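Local coordinates for protein CalG4 (Micromonospora echinospora, PDB 3IA7) that is a protein of the GT-B fold, with two Rossmann-like domains facing each other across a cleft, and related to the erythromycin biosynthesis protein CIII family, at residues 319-324 and 342-347; 304-309 and 325-330; 195-200 and 335-340. One frame throughout, in Å; residues are numbered along the deposited sequence.

Contact 1. Residues 319-324 and 342-347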
loop_
_atom_site.group_PDB
_atom_site.type_symbol
_atom_site.label_atom_id
_atom_site.label_comp_id
_atom_site.label_asym_id
_atom_site.label_seq_id
_atom_site.Cartn_x
_atom_site.Cartn_y
_atom_site.Cartn_z
ATOM N N PRO A 319 1.696 -20.151 -0.622
ATOM C CA PRO A 319 0.943 -21.038 0.267
ATOM C C PRO A 319 1.326 -20.868 1.753
ATOM O O PRO A 319 2.434 -20.426 2.062
ATOM C CB PRO A 319 1.286 -22.463 -0.249
ATOM C CG PRO A 319 2.651 -22.334 -0.841
ATOM C CD PRO A 319 2.725 -20.875 -1.408
ATOM N N LEU A 320 0.422 -21.222 2.662
ATOM C CA LEU A 320 0.615 -20.880 4.097
ATOM C C LEU A 320 0.812 -22.114 4.982
ATOM O O LEU A 320 0.188 -23.170 4.762
ATOM C CB LEU A 320 -0.606 -20.107 4.613
ATOM C CG LEU A 320 -0.811 -18.665 4.124
ATOM C CD1 LEU A 320 -0.522 -18.566 2.676
ATOM C CD2 LEU A 320 -2.248 -18.285 4.371
ATOM N N VAL A 321 1.655 -21.973 6.003
ATOM C CA VAL A 321 1.570 -22.853 7.155
ATOM C C VAL A 321 1.059 -21.956 8.300
ATOM O O VAL A 321 1.599 -20.861 8.532
ATOM C CB VAL A 321 2.899 -23.497 7.515
ATOM C CG1 VAL A 321 2.753 -24.422 8.752
ATOM C CG2 VAL A 321 3.438 -24.306 6.287
ATOM N N LEU A 322 -0.024 -22.393 8.924
ATOM C CA LEU A 322 -0.743 -21.610 9.924
ATOM C C LEU A 322 -0.428 -22.070 11.339
ATOM O O LEU A 322 -0.331 -23.274 11.612
ATOM C CB LEU A 322 -2.248 -21.674 9.653
ATOM C CG LEU A 322 -2.679 -20.903 8.380
ATOM C CD1 LEU A 322 -4.139 -20.614 8.400
ATOM C CD2 LEU A 322 -1.976 -19.565 8.129
ATOM N N VAL A 323 -0.269 -21.101 12.235
ATOM C CA VAL A 323 -0.177 -21.362 13.671
ATOM C C VAL A 323 -1.242 -20.472 14.367
ATOM O O VAL A 323 -0.929 -19.424 14.971
ATOM C CB VAL A 323 1.266 -21.180 14.141
ATOM C CG1 VAL A 323 2.140 -22.395 13.653
ATOM C CG2 VAL A 323 1.883 -19.857 13.664
ATOM N N PRO A 324 -2.527 -20.857 14.229
ATOM C CA PRO A 324 -3.670 -20.032 14.665
ATOM C C PRO A 324 -3.802 -19.809 16.163
ATOM O O PRO A 324 -4.510 -18.879 16.569
ATOM C CB PRO A 324 -4.901 -20.824 14.209
ATOM C CG PRO A 324 -4.427 -21.890 13.329
ATOM C CD PRO A 324 -2.973 -22.122 13.606
ATOM N N LEU A 342 -5.591 -24.473 1.027
ATOM C CA LEU A 342 -4.685 -23.383 0.619
ATOM C C LEU A 342 -3.504 -23.261 1.577
ATOM O O LEU A 342 -2.641 -22.384 1.439
ATOM C CB LEU A 342 -5.422 -22.021 0.605
ATOM C CG LEU A 342 -6.666 -22.005 -0.288
ATOM C CD1 LEU A 342 -7.430 -20.672 -0.075
ATOM C CD2 LEU A 342 -6.220 -22.150 -1.775
ATOM N N GLY A 343 -3.487 -24.137 2.577
ATOM C CA GLY A 343 -2.434 -24.129 3.603
ATOM C C GLY A 343 -2.611 -25.322 4.557
ATOM O O GLY A 343 -3.658 -25.994 4.575
ATOM N N SER A 344 -1.582 -25.559 5.346
ATOM C CA SER A 344 -1.628 -26.516 6.428
ATOM C C SER A 344 -1.605 -25.778 7.786
ATOM O O SER A 344 -1.464 -24.543 7.854
ATOM C CB SER A 344 -0.458 -27.483 6.288
ATOM O OG SER A 344 0.762 -26.785 6.439
ATOM N N VAL A 345 -1.779 -26.533 8.853
ATOM C CA VAL A 345 -1.833 -25.971 10.186
ATOM C C VAL A 345 -0.895 -26.752 11.106
ATOM O O VAL A 345 -0.826 -27.974 11.024
ATOM C CB VAL A 345 -3.288 -25.952 10.715
ATOM C CG1 VAL A 345 -3.868 -27.373 10.873
ATOM C CG2 VAL A 345 -3.391 -25.179 12.029
ATOM N N LEU A 346 -0.153 -26.039 11.959
ATOM C CA LEU A 346 0.600 -26.684 13.035
ATOM C C LEU A 346 -0.088 -26.402 14.360
ATOM O O LEU A 346 -0.537 -25.280 14.600
ATOM C CB LEU A 346 2.028 -26.158 13.106
ATOM C CG LEU A 346 3.026 -26.572 12.000
ATOM C CD1 LEU A 346 4.242 -25.704 12.067
ATOM C CD2 LEU A 346 3.408 -28.015 12.192
ATOM N N ARG A 347 -0.166 -27.416 15.209
ATOM C CA ARG A 347 -0.656 -27.202 16.587
ATOM C C ARG A 347 0.458 -26.834 17.559
ATOM O O ARG A 347 1.633 -27.002 17.231
ATOM C CB ARG A 347 -1.460 -28.406 17.111
ATOM C CG ARG A 347 -2.707 -28.732 16.272
ATOM C CD ARG A 347 -3.610 -27.516 15.997
ATOM N NE ARG A 347 -4.698 -27.856 15.078
ATOM C CZ ARG A 347 -5.726 -27.062 14.769
ATOM N NH1 ARG A 347 -5.847 -25.851 15.322
ATOM N NH2 ARG A 347 -6.647 -27.486 13.906
#
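Pro324 and Val345 cross at about a right angle, with Pro324 CD pressed to 3.5 Å from Val345 CG2, tighter than carbons usually pack. With chi1 at 64°, Val345 CG1 sits between the backbone N and the carbonyl carbon, and CG2 is swung across from the N toward Pro324. On the other face of the sheet Val321 straddles the hydroxyl of Ser344, its CG2 3.7 Å from Ser344 OG. The second methyl, Val321 CG1, meets Leu346 CD1 at 3.9 Å as the two side chains pass at a slant. Val323 instead lies alongside Leu346 and points the same way, Val323 CG1 to Leu346 CB 3.8 Å.

Between these groups run the parallel strands 320-322 and 343-345, 20° apart. Ser344 N bonds Leu320 O, and Leu322 N bonds Ser344 O. Leu346 N reaches Leu322 O at 2.8 Å, almost straight at 170°. A weak bond from Leu320 N to Leu342 O adds to the series. The strands belong to a beta-alpha-beta unit whose helix 331-339 covers Leu322 and Val345, while helix 353-365 covers Val321 and Leu346. The polar link is thus made by the main chain, leaving mostly aliphatic side chains to meet the helices on the two faces.

Contact 2. Residues 304-309 and 325-330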
loop_
_atom_site.group_PDB
_atom_site.type_symbol
_atom_site.label_atom_id
_atom_site.label_comp_id
_atom_site.label_asym_id
_atom_site.label_seq_id
_atom_site.Cartn_x
_atom_site.Cartn_y
_atom_site.Cartn_z
ATOM N N HIS A 304 0.129 -16.499 11.627
ATOM C CA HIS A 304 -0.981 -16.728 12.566
ATOM C C HIS A 304 -2.349 -16.962 11.873
ATOM O O HIS A 304 -3.212 -17.665 12.403
ATOM C CB HIS A 304 -1.067 -15.595 13.606
ATOM C CG HIS A 304 -1.107 -14.222 13.000
ATOM N ND1 HIS A 304 -0.219 -13.808 12.019
ATOM C CD2 HIS A 304 -1.924 -13.165 13.232
ATOM C CE1 HIS A 304 -0.510 -12.572 11.653
ATOM N NE2 HIS A 304 -1.532 -12.152 12.383
ATOM N N GLY A 305 -2.563 -16.396 10.705
ATOM C CA GLY A 305 -3.765 -16.777 9.949
ATOM C C GLY A 305 -4.955 -15.826 10.060
ATOM O O GLY A 305 -6.075 -16.207 9.749
ATOM N N THR A 306 -4.717 -14.596 10.518
ATOM C CA THR A 306 -5.740 -13.550 10.444
ATOM C C THR A 306 -6.098 -13.315 8.957
ATOM O O THR A 306 -5.239 -13.476 8.075
ATOM C CB THR A 306 -5.240 -12.228 11.076
ATOM O OG1 THR A 306 -3.977 -11.878 10.495
ATOM C CG2 THR A 306 -5.048 -12.418 12.579
ATOM N N THR A 307 -7.360 -12.972 8.695
ATOM C CA THR A 307 -7.832 -12.800 7.312
ATOM C C THR A 307 -6.926 -11.869 6.514
ATOM O O THR A 307 -6.629 -12.150 5.349
ATOM C CB THR A 307 -9.253 -12.236 7.240
ATOM O OG1 THR A 307 -9.256 -10.991 7.908
ATOM C CG2 THR A 307 -10.243 -13.143 7.947
ATOM N N GLY A 308 -6.491 -10.786 7.146
ATOM C CA GLY A 308 -5.549 -9.837 6.539
ATOM C C GLY A 308 -4.265 -10.470 6.026
ATOM O O GLY A 308 -3.881 -10.284 4.864
ATOM N N ALA A 309 -3.586 -11.191 6.914
ATOM C CA ALA A 309 -2.301 -11.796 6.608
ATOM C C ALA A 309 -2.445 -12.892 5.537
ATOM O O ALA A 309 -1.565 -13.072 4.696
ATOM C CB ALA A 309 -1.691 -12.372 7.863
ATOM N N HIS A 325 -3.190 -20.662 16.983
ATOM C CA HIS A 325 -3.311 -20.482 18.430
ATOM C C HIS A 325 -2.672 -19.160 18.918
ATOM O O HIS A 325 -2.930 -18.711 20.045
ATOM C CB HIS A 325 -2.744 -21.690 19.173
ATOM C CG HIS A 325 -1.248 -21.741 19.206
ATOM N ND1 HIS A 325 -0.487 -22.150 18.129
ATOM C CD2 HIS A 325 -0.372 -21.472 20.207
ATOM C CE1 HIS A 325 0.791 -22.112 18.460
ATOM N NE2 HIS A 325 0.888 -21.700 19.714
ATOM N N PHE A 326 -1.855 -18.538 18.065
ATOM C CA PHE A 326 -1.209 -17.275 18.437
ATOM C C PHE A 326 -2.161 -16.086 18.359
ATOM O O PHE A 326 -1.959 -15.097 19.050
ATOM C CB PHE A 326 0.075 -17.028 17.625
ATOM C CG PHE A 326 1.237 -17.889 18.056
ATOM C CD1 PHE A 326 1.744 -17.809 19.353
ATOM C CD2 PHE A 326 1.825 -18.784 17.166
ATOM C CE1 PHE A 326 2.819 -18.607 19.744
ATOM C CE2 PHE A 326 2.898 -19.582 17.552
ATOM C CZ PHE A 326 3.397 -19.492 18.846
ATOM N N ALA A 327 -3.202 -16.201 17.533
ATOM C CA ALA A 327 -4.208 -15.154 17.389
ATOM C C ALA A 327 -5.599 -15.756 17.554
ATOM O O ALA A 327 -6.032 -16.537 16.719
ATOM C CB ALA A 327 -4.066 -14.466 16.028
ATOM N N THR A 328 -6.297 -15.422 18.640
ATOM C CA THR A 328 -7.701 -15.860 18.794
ATOM C C THR A 328 -8.600 -15.428 17.614
ATOM O O THR A 328 -9.505 -16.166 17.205
ATOM C CB THR A 328 -8.316 -15.430 20.149
ATOM O OG1 THR A 328 -7.847 -14.120 20.505
ATOM C CG2 THR A 328 -7.931 -16.423 21.244
ATOM N N GLU A 329 -8.311 -14.260 17.048
ATOM C CA GLU A 329 -9.033 -13.747 15.870
ATOM C C GLU A 329 -8.843 -14.595 14.605
ATOM O O GLU A 329 -9.615 -14.472 13.648
ATOM C CB GLU A 329 -8.599 -12.314 15.577
ATOM C CG GLU A 329 -8.778 -11.372 16.756
ATOM C CD GLU A 329 -7.787 -10.209 16.747
ATOM O OE1 GLU A 329 -6.881 -10.191 15.869
ATOM O OE2 GLU A 329 -7.930 -9.318 17.629
ATOM N N ALA A 330 -7.824 -15.451 14.598
ATOM C CA ALA A 330 -7.447 -16.197 13.389
ATOM C C ALA A 330 -8.244 -17.487 13.104
ATOM O O ALA A 330 -8.121 -18.052 12.015
ATOM C CB ALA A 330 -5.948 -16.502 13.397
HETATM O O HOH W 1 -8.996 -12.264 11.125
#
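The imidazole of His304 turns an edge to Ala327, whose CB lies near the ring plane, 3.8 Å from His304 CD2. One ring face is occupied by the backbone N of Thr306, 4.1 Å above the plane and set toward the rim. A chi1 of 52° lodges His304 CG between its own backbone N and carbonyl carbon and helps bring the ring back over the backbone of Thr306. A weak hydrogen bond from ND1 to Ser237 O also holds the ring. In the other segment the Phe326 ring has His325 NE2 over one face, and it leads away from His304 to meet the rings of His245 and Phe248; only its CB comes near, 4.4 Å from His304 CB.

The two segments are loops that leave neighbouring parallel strands, 298-303 and 320-322, at their C-terminal ends and enter helices 307-315 and 331-339. In a GT-B protein such loops of the C-terminal Rossmann-like domain border the cleft between domains. Thr306 is the N-cap of helix 307-315, and its CG2 packs 4.1 Å from Ala327 CB.

Ala330 wedges its methyl against the turn, CB lying 3.1 Å from His304 O and 3.5 Å from Gly305 C. His304 O is buried there with no polar partner in the model. The Ser333 hydroxyl, in the first turn of helix 331-339, lies within hydrogen-bonding distance of both Gly305 O and Ala330 O, its one proton shared or alternating between them. A water accepts from Thr307 N at 3.0 Å and gives a weak bond to Glu329 O.

Contact 3. Residues 195-200 and 335-340; sequences KSFQPF and ERVIEL
The 3-10 turn 195-197 and the loop after it stand off the last turns of helix 331-339, the CA atoms of Phe197 and Arg336 being 7.5 Å apart, and long side chains bridge the gap. Arg336 does most of this. Its chain bends at chi2 (74°), which brings the guanidinium up to the carbonyls at the end of the turn. NE gives a nearly straight bond (166°) to Phe197 O at 2.7 Å; the oxygen lies in the guanidinium plane, but the donor sits above the carbonyl plane. NH2 adds a weak bond to Ser196 O at 3.3 Å, and a water that donates to Gln198 O at 2.6 Å accepts weakly from NH2. NH1 forms a salt bridge with Glu339 OE1 at 3.0 Å, meeting the carboxylate from above its plane. Pro199 CA lies over the centre of one guanidinium face, Leu340 CD2 over the rim of the opposite one, so the group is sandwiched as well as bonded. Carboxylate and carbonyls together probably favour its positive charge.

The aliphatic part of the same arginine rests on the Phe197 ring: CG is 3.9 Å from the ring centroid, over the face, a CH-pi contact. Ring and guanidinium planes are 50° apart. Val337 CG2 stands at the ring edge, 4.0 Å from Phe197 CE1, and Leu340 CD1 comes obliquely to 3.9 Å from Phe197 CD1. Met376 of helix 367-381 also touches the Phe197 side chain. Outside the pair, Ser196 OG bonds Asp379, and Gln198 OE1 bonds the backbone of Ala135. Segment 195-200 follows strand 189-191 of one parallel sheet, and helix 331-339 belongs with the other, making this a domain-domain contact of the two-domain GT-B fold.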
loop_
_atom_site.group_PDB
_atom_site.type_symbol
_atom_site.label_atom_id
_atom_site.label_comp_id
_atom_site.label_asym_id
_atom_site.label_seq_id
_atom_site.Cartn_x
_atom_site.Cartn_y
_atom_site.Cartn_z
ATOM N N LYS A 195 -14.495 -13.341 -3.626
ATOM C CA LYS A 195 -15.706 -14.109 -3.478
ATOM C C LYS A 195 -15.448 -15.604 -3.196
ATOM O O LYS A 195 -16.202 -16.272 -2.442
ATOM C CB LYS A 195 -16.578 -13.942 -4.734
ATOM C CG LYS A 195 -17.986 -14.478 -4.526
ATOM C CD LYS A 195 -18.877 -14.101 -5.746
ATOM C CE LYS A 195 -20.342 -14.391 -5.445
ATOM N NZ LYS A 195 -21.130 -14.076 -6.647
ATOM N N SER A 196 -14.396 -16.160 -3.800
ATOM C CA SER A 196 -14.200 -17.586 -3.640
ATOM C C SER A 196 -13.843 -17.958 -2.197
ATOM O O SER A 196 -13.836 -19.151 -1.854
ATOM C CB SER A 196 -13.112 -18.121 -4.586
ATOM O OG SER A 196 -11.904 -17.427 -4.368
ATOM N N PHE A 197 -13.367 -16.981 -1.427
ATOM C CA PHE A 197 -12.944 -17.256 -0.050
ATOM C C PHE A 197 -14.193 -17.254 0.860
ATOM O O PHE A 197 -14.158 -17.776 1.982
ATOM C CB PHE A 197 -11.953 -16.187 0.444
ATOM C CG PHE A 197 -11.204 -16.580 1.703
ATOM C CD1 PHE A 197 -10.409 -17.727 1.712
ATOM C CD2 PHE A 197 -11.265 -15.788 2.840
ATOM C CE1 PHE A 197 -9.678 -18.122 2.886
ATOM C CE2 PHE A 197 -10.511 -16.151 4.023
ATOM C CZ PHE A 197 -9.717 -17.334 4.008
ATOM N N GLN A 198 -15.306 -16.700 0.372
ATOM C CA GLN A 198 -16.546 -16.654 1.148
ATOM C C GLN A 198 -17.314 -18.015 1.235
ATOM O O GLN A 198 -17.750 -18.586 0.187
ATOM C CB GLN A 198 -17.482 -15.596 0.528
ATOM C CG GLN A 198 -18.888 -15.603 1.092
ATOM C CD GLN A 198 -18.958 -14.998 2.507
ATOM O OE1 GLN A 198 -18.295 -13.993 2.790
ATOM N NE2 GLN A 198 -19.816 -15.571 3.385
ATOM N N PRO A 199 -17.579 -18.504 2.472
ATOM C CA PRO A 199 -18.465 -19.702 2.614
ATOM C C PRO A 199 -19.859 -19.441 2.007
ATOM O O PRO A 199 -20.387 -18.327 2.193
ATOM C CB PRO A 199 -18.574 -19.898 4.155
ATOM C CG PRO A 199 -17.357 -19.183 4.744
ATOM C CD PRO A 199 -17.099 -17.995 3.780
ATOM N N PHE A 200 -20.437 -20.417 1.281
ATOM C CA PHE A 200 -21.775 -20.247 0.623
ATOM C C PHE A 200 -21.870 -19.019 -0.326
ATOM O O PHE A 200 -22.951 -18.425 -0.455
ATOM C CB PHE A 200 -22.904 -20.152 1.687
ATOM C CG PHE A 200 -23.003 -21.368 2.563
ATOM C CD1 PHE A 200 -23.866 -22.423 2.233
ATOM C CD2 PHE A 200 -22.215 -21.484 3.703
ATOM C CE1 PHE A 200 -23.943 -23.572 3.043
ATOM C CE2 PHE A 200 -22.283 -22.640 4.516
ATOM C CZ PHE A 200 -23.141 -23.674 4.192
ATOM N N GLU A 335 -9.504 -21.737 9.621
ATOM C CA GLU A 335 -10.272 -22.928 9.263
ATOM C C GLU A 335 -10.646 -22.891 7.781
ATOM O O GLU A 335 -10.615 -23.910 7.106
ATOM C CB GLU A 335 -11.518 -23.090 10.148
ATOM C CG GLU A 335 -11.224 -23.416 11.627
ATOM C CD GLU A 335 -10.493 -24.758 11.878
ATOM O OE1 GLU A 335 -10.599 -25.696 11.036
ATOM O OE2 GLU A 335 -9.822 -24.878 12.947
ATOM N N ARG A 336 -10.968 -21.705 7.263
ATOM C CA ARG A 336 -11.282 -21.567 5.831
ATOM C C ARG A 336 -10.093 -21.944 4.925
ATOM O O ARG A 336 -10.247 -22.679 3.964
ATOM C CB ARG A 336 -11.843 -20.175 5.510
ATOM C CG ARG A 336 -12.415 -20.038 4.073
ATOM C CD ARG A 336 -13.791 -20.764 3.869
ATOM N NE ARG A 336 -14.317 -20.425 2.554
ATOM C CZ ARG A 336 -14.980 -21.242 1.753
ATOM N NH1 ARG A 336 -15.246 -22.484 2.139
ATOM N NH2 ARG A 336 -15.358 -20.807 0.558
ATOM N N VAL A 337 -8.900 -21.483 5.270
ATOM C CA VAL A 337 -7.686 -21.851 4.542
ATOM C C VAL A 337 -7.494 -23.374 4.491
ATOM O O VAL A 337 -7.216 -23.922 3.433
ATOM C CB VAL A 337 -6.449 -21.142 5.129
ATOM C CG1 VAL A 337 -5.167 -21.706 4.596
ATOM C CG2 VAL A 337 -6.557 -19.604 4.838
ATOM N N ILE A 338 -7.653 -24.044 5.623
ATOM C CA ILE A 338 -7.536 -25.520 5.670
ATOM C C ILE A 338 -8.666 -26.182 4.865
ATOM O O ILE A 338 -8.424 -27.089 4.068
ATOM C CB ILE A 338 -7.546 -26.037 7.144
ATOM C CG1 ILE A 338 -6.427 -25.411 8.009
ATOM C CG2 ILE A 338 -7.554 -27.577 7.216
ATOM C CD1 ILE A 338 -5.065 -25.182 7.316
ATOM N N GLU A 339 -9.893 -25.698 5.046
ATOM C CA GLU A 339 -11.054 -26.207 4.294
ATOM C C GLU A 339 -10.873 -26.147 2.769
ATOM O O GLU A 339 -11.266 -27.054 2.017
ATOM C CB GLU A 339 -12.308 -25.406 4.696
ATOM C CG GLU A 339 -13.599 -26.040 4.294
ATOM C CD GLU A 339 -14.795 -25.090 4.336
ATOM O OE1 GLU A 339 -14.644 -23.897 4.728
ATOM O OE2 GLU A 339 -15.900 -25.568 3.946
ATOM N N LEU A 340 -10.272 -25.075 2.302
ATOM C CA LEU A 340 -10.025 -24.890 0.897
ATOM C C LEU A 340 -8.716 -25.522 0.396
ATOM O O LEU A 340 -8.403 -25.434 -0.800
ATOM C CB LEU A 340 -10.022 -23.374 0.554
ATOM C CG LEU A 340 -11.399 -22.705 0.780
ATOM C CD1 LEU A 340 -11.321 -21.252 0.432
ATOM C CD2 LEU A 340 -12.419 -23.427 -0.104
HETATM O O HOH W 2 -17.773 -20.581 -1.458
#

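Overall arrangement
Contacts 1 and 2 lie within the C-terminal Rossmann-like domain, their centres 10 Å apart, and segment 319-324 of contact 1 runs straight into segment 325-330 of contact 2; Leu322 CD2 packs 3.8 Å from Gly305 CA. Contact 3 sits 14 Å from contact 1, centre to centre, and is tied to it through the end of helix 331-339, where Leu342 N probably bonds Val337 O at 3.0 Å. Contacts 2 and 3 do not touch; their nearest atoms are about 5 Å apart. Helix 331-339 thus links the sheet edge of contact 1 to the domain interface of contact 3. The calcium ligands in the model, Leu42 and Glu46 at one site and Gln225 and His297 at the other, include no residue of the three contacts.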